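Local coordinates for alpha-aminoadipate/glutamate carrier protein LysW (Sulfolobus tokodaii, PDB 3VPB), which carries glutamate and alpha-aminoadipate, covalently attached to it, while they are converted to ornithine and lysine in arginine and lysine biosynthesis, at residues L4-C9 and H27-Q32. Numbering follows the deposited sequence.
Sequences LKCPVC and HECGAQ. With ZN (zinc ion), chain B.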
ATOM      1  N   LEU E   4      19.799  27.406  -9.379  1.00 30.24           N
ATOM      2  CA  LEU E   4      19.721  26.034  -9.852  0.50 30.26           C
ATOM      3  C   LEU E   4      18.434  25.844 -10.643  1.00 30.79           C
ATOM      4  O   LEU E   4      17.464  26.597 -10.458  1.00 31.28           O
ATOM      5  CB  LEU E   4      19.771  25.052  -8.675  0.50 29.69           C
ATOM      6  CG  LEU E   4      20.941  25.149  -7.690  0.50 27.61           C
ATOM      7  CD1 LEU E   4      20.922  23.959  -6.764  0.50 23.31           C
ATOM      8  CD2 LEU E   4      22.273  25.227  -8.422  0.50 25.10           C
ATOM      9  N   LYS E   5      18.426  24.854 -11.522  1.00 31.66           N
ATOM     10  CA  LYS E   5      17.224  24.577 -12.311  1.00 32.78           C
ATOM     11  C   LYS E   5      16.329  23.553 -11.619  1.00 32.44           C
ATOM     12  O   LYS E   5      16.804  22.531 -11.112  1.00 32.74           O
ATOM     13  CB  LYS E   5      17.571  24.118 -13.726  1.00 33.14           C
ATOM     14  CG  LYS E   5      18.023  25.246 -14.660  1.00 35.97           C
ATOM     15  CD  LYS E   5      16.893  26.217 -14.953  1.00 38.77           C
ATOM     16  CE  LYS E   5      17.016  26.795 -16.354  1.00 42.13           C
ATOM     17  NZ  LYS E   5      16.764  25.730 -17.385  1.00 44.44           N
ATOM     18  N   CYS E   6      15.032  23.853 -11.593  1.00 32.57           N
ATOM     19  CA  CYS E   6      14.021  22.927 -11.082  1.00 31.81           C
ATOM     20  C   CYS E   6      13.894  21.689 -11.986  1.00 32.87           C
ATOM     21  O   CYS E   6      13.643  21.821 -13.183  1.00 32.81           O
ATOM     22  CB  CYS E   6      12.686  23.654 -10.962  1.00 32.12           C
ATOM     23  SG  CYS E   6      11.354  22.655 -10.297  1.00 29.01           S
ATOM     24  N   PRO E   7      14.062  20.482 -11.417  1.00 33.38           N
ATOM     25  CA  PRO E   7      14.002  19.242 -12.191  1.00 34.27           C
ATOM     26  C   PRO E   7      12.576  18.917 -12.650  1.00 34.92           C
ATOM     27  O   PRO E   7      12.357  17.931 -13.366  1.00 35.68           O
ATOM     28  CB  PRO E   7      14.482  18.193 -11.188  1.00 34.87           C
ATOM     29  CG  PRO E   7      14.067  18.722  -9.871  1.00 34.27           C
ATOM     30  CD  PRO E   7      14.197  20.220  -9.974  1.00 33.77           C
ATOM     31  N   VAL E   8      11.624  19.753 -12.242  1.00 35.18           N
ATOM     32  CA  VAL E   8      10.206  19.530 -12.507  1.00 35.14           C
ATOM     33  C   VAL E   8       9.696  20.490 -13.573  1.00 35.37           C
ATOM     34  O   VAL E   8       9.096  20.049 -14.557  1.00 35.21           O
ATOM     35  CB  VAL E   8       9.368  19.649 -11.212  1.00 35.00           C
ATOM     36  CG1 VAL E   8       7.860  19.633 -11.517  1.00 35.68           C
ATOM     37  CG2 VAL E   8       9.737  18.536 -10.249  1.00 34.52           C
ATOM     38  N   CYS E   9       9.944  21.789 -13.384  1.00 35.56           N
ATOM     39  CA  CYS E   9       9.422  22.826 -14.279  1.00 35.94           C
ATOM     40  C   CYS E   9      10.475  23.591 -15.089  1.00 37.38           C
ATOM     41  O   CYS E   9      10.124  24.378 -15.979  1.00 37.19           O
ATOM     42  CB  CYS E   9       8.571  23.827 -13.496  1.00 36.01           C
ATOM     43  SG  CYS E   9       9.490  25.007 -12.476  1.00 33.20           S
ATOM     44  N   HIS E  27       9.293  24.858  -4.578  1.00 32.86           N
ATOM     45  CA  HIS E  27       9.270  25.699  -5.750  1.00 32.38           C
ATOM     46  C   HIS E  27       7.848  26.060  -6.140  1.00 32.07           C
ATOM     47  O   HIS E  27       6.906  25.339  -5.806  1.00 31.41           O
ATOM     48  CB  HIS E  27      10.026  25.066  -6.920  1.00 31.91           C
ATOM     49  CG  HIS E  27      10.433  26.060  -7.957  1.00 33.01           C
ATOM     50  ND1 HIS E  27      10.214  25.869  -9.304  1.00 33.50           N
ATOM     51  CD2 HIS E  27      10.991  27.291  -7.835  1.00 34.14           C
ATOM     52  CE1 HIS E  27      10.664  26.919  -9.972  1.00 33.25           C
ATOM     53  NE2 HIS E  27      11.130  27.800  -9.104  1.00 33.93           N
ATOM     54  N   GLU E  28       7.721  27.173  -6.861  1.00 31.87           N
ATOM     55  CA  GLU E  28       6.418  27.786  -7.176  1.00 32.23           C
ATOM     56  C   GLU E  28       5.549  26.931  -8.107  1.00 31.14           C
ATOM     57  O   GLU E  28       4.356  27.176  -8.242  1.00 30.97           O
ATOM     58  CB  GLU E  28       6.620  29.184  -7.777  1.00 32.59           C
ATOM     59  CG  GLU E  28       7.788  29.245  -8.768  1.00 36.35           C
ATOM     60  CD  GLU E  28       7.749  30.435  -9.711  1.00 40.72           C
ATOM     61  OE1 GLU E  28       8.122  30.245 -10.891  1.00 42.15           O
ATOM     62  OE2 GLU E  28       7.364  31.549  -9.279  1.00 43.04           O
ATOM     63  N   CYS E  29       6.163  25.937  -8.736  1.00 30.22           N
ATOM     64  CA  CYS E  29       5.450  24.983  -9.590  1.00 29.39           C
ATOM     65  C   CYS E  29       4.604  23.967  -8.805  1.00 29.10           C
ATOM     66  O   CYS E  29       3.779  23.261  -9.389  1.00 28.55           O
ATOM     67  CB  CYS E  29       6.448  24.232 -10.467  1.00 29.20           C
ATOM     68  SG  CYS E  29       7.646  23.240  -9.550  1.00 28.72           S
ATOM     69  N   GLY E  30       4.841  23.876  -7.499  1.00 28.60           N
ATOM     70  CA  GLY E  30       4.169  22.901  -6.639  1.00 29.06           C
ATOM     71  C   GLY E  30       5.063  21.741  -6.211  1.00 29.37           C
ATOM     72  O   GLY E  30       4.647  20.883  -5.430  1.00 29.75           O
ATOM     73  N   ALA E  31       6.291  21.706  -6.726  1.00 28.67           N
ATOM     74  CA  ALA E  31       7.215  20.622  -6.402  1.00 28.91           C
ATOM     75  C   ALA E  31       7.949  20.897  -5.095  1.00 28.73           C
ATOM     76  O   ALA E  31       8.278  22.046  -4.767  1.00 28.21           O
ATOM     77  CB  ALA E  31       8.212  20.393  -7.533  1.00 28.63           C
ATOM     78  N   GLN E  32       8.164  19.824  -4.344  1.00 28.61           N
ATOM     79  CA  GLN E  32       9.054  19.829  -3.198  1.00 29.11           C
ATOM     80  C   GLN E  32      10.351  19.210  -3.684  1.00 28.34           C
ATOM     81  O   GLN E  32      10.323  18.173  -4.353  1.00 28.65           O
ATOM     82  CB  GLN E  32       8.462  19.001  -2.067  1.00 29.67           C
ATOM     83  CG  GLN E  32       7.519  19.782  -1.140  1.00 34.11           C
ATOM     84  CD  GLN E  32       8.234  20.337   0.075  1.00 39.70           C
ATOM     85  OE1 GLN E  32       8.065  19.844   1.198  1.00 42.01           O
ATOM     86  NE2 GLN E  32       9.066  21.352  -0.142  1.00 41.58           N
TER
HETATM   87 ZN    ZN B 100       9.659  24.095 -10.344  1.00 28.46          ZN
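Cys9 and Cys29 touch beside the zinc ion that both bind, with Cys9 CB 3.7 Å from Cys29 CB. Both thiolates bind the metal. In each, SG sits between the backbone N and the carbonyl carbon (chi1 75° in Cys9, 62° in Cys29), and this turns the sulfur inward. Cys6 reaches the zinc differently, with SG anti to its backbone N (chi1 -178°). His27 supplies the fourth ligand through ND1, 2.1 Å from the zinc. Its ring meets Cys9 SG at the edge, in plane, with CE1 3.4 Å from that sulfur. The far nitrogen, NE2, is hydrogen-bonded to the carbonyl O of Asp12, so the ring is held at both nitrogens, by the metal and by this bond.

Backbone N-H groups also point at the sulfurs. Cys6 SG accepts from Val8 N and, more nearly straight, from Cys9 N. Ala31 N does the same for Cys29 SG at 3.5 Å. These bonds would be expected to spread the negative charge of the thiolates. Beside the metal, Val8 CG2 packs on Ala31 CB at 3.6 Å. No hydrogen bond runs directly between the two segments; their direct links are the zinc and side-chain packing. Val8 and Cys9 also pack on the chain of the putative acetylornithine deacetylase. A CxxC loop after strand 2-5 and a type I turn from His27 to Gly30 thus form the three-cysteine, one-histidine site of a zinc ribbon, a TFIIB-type zinc finger.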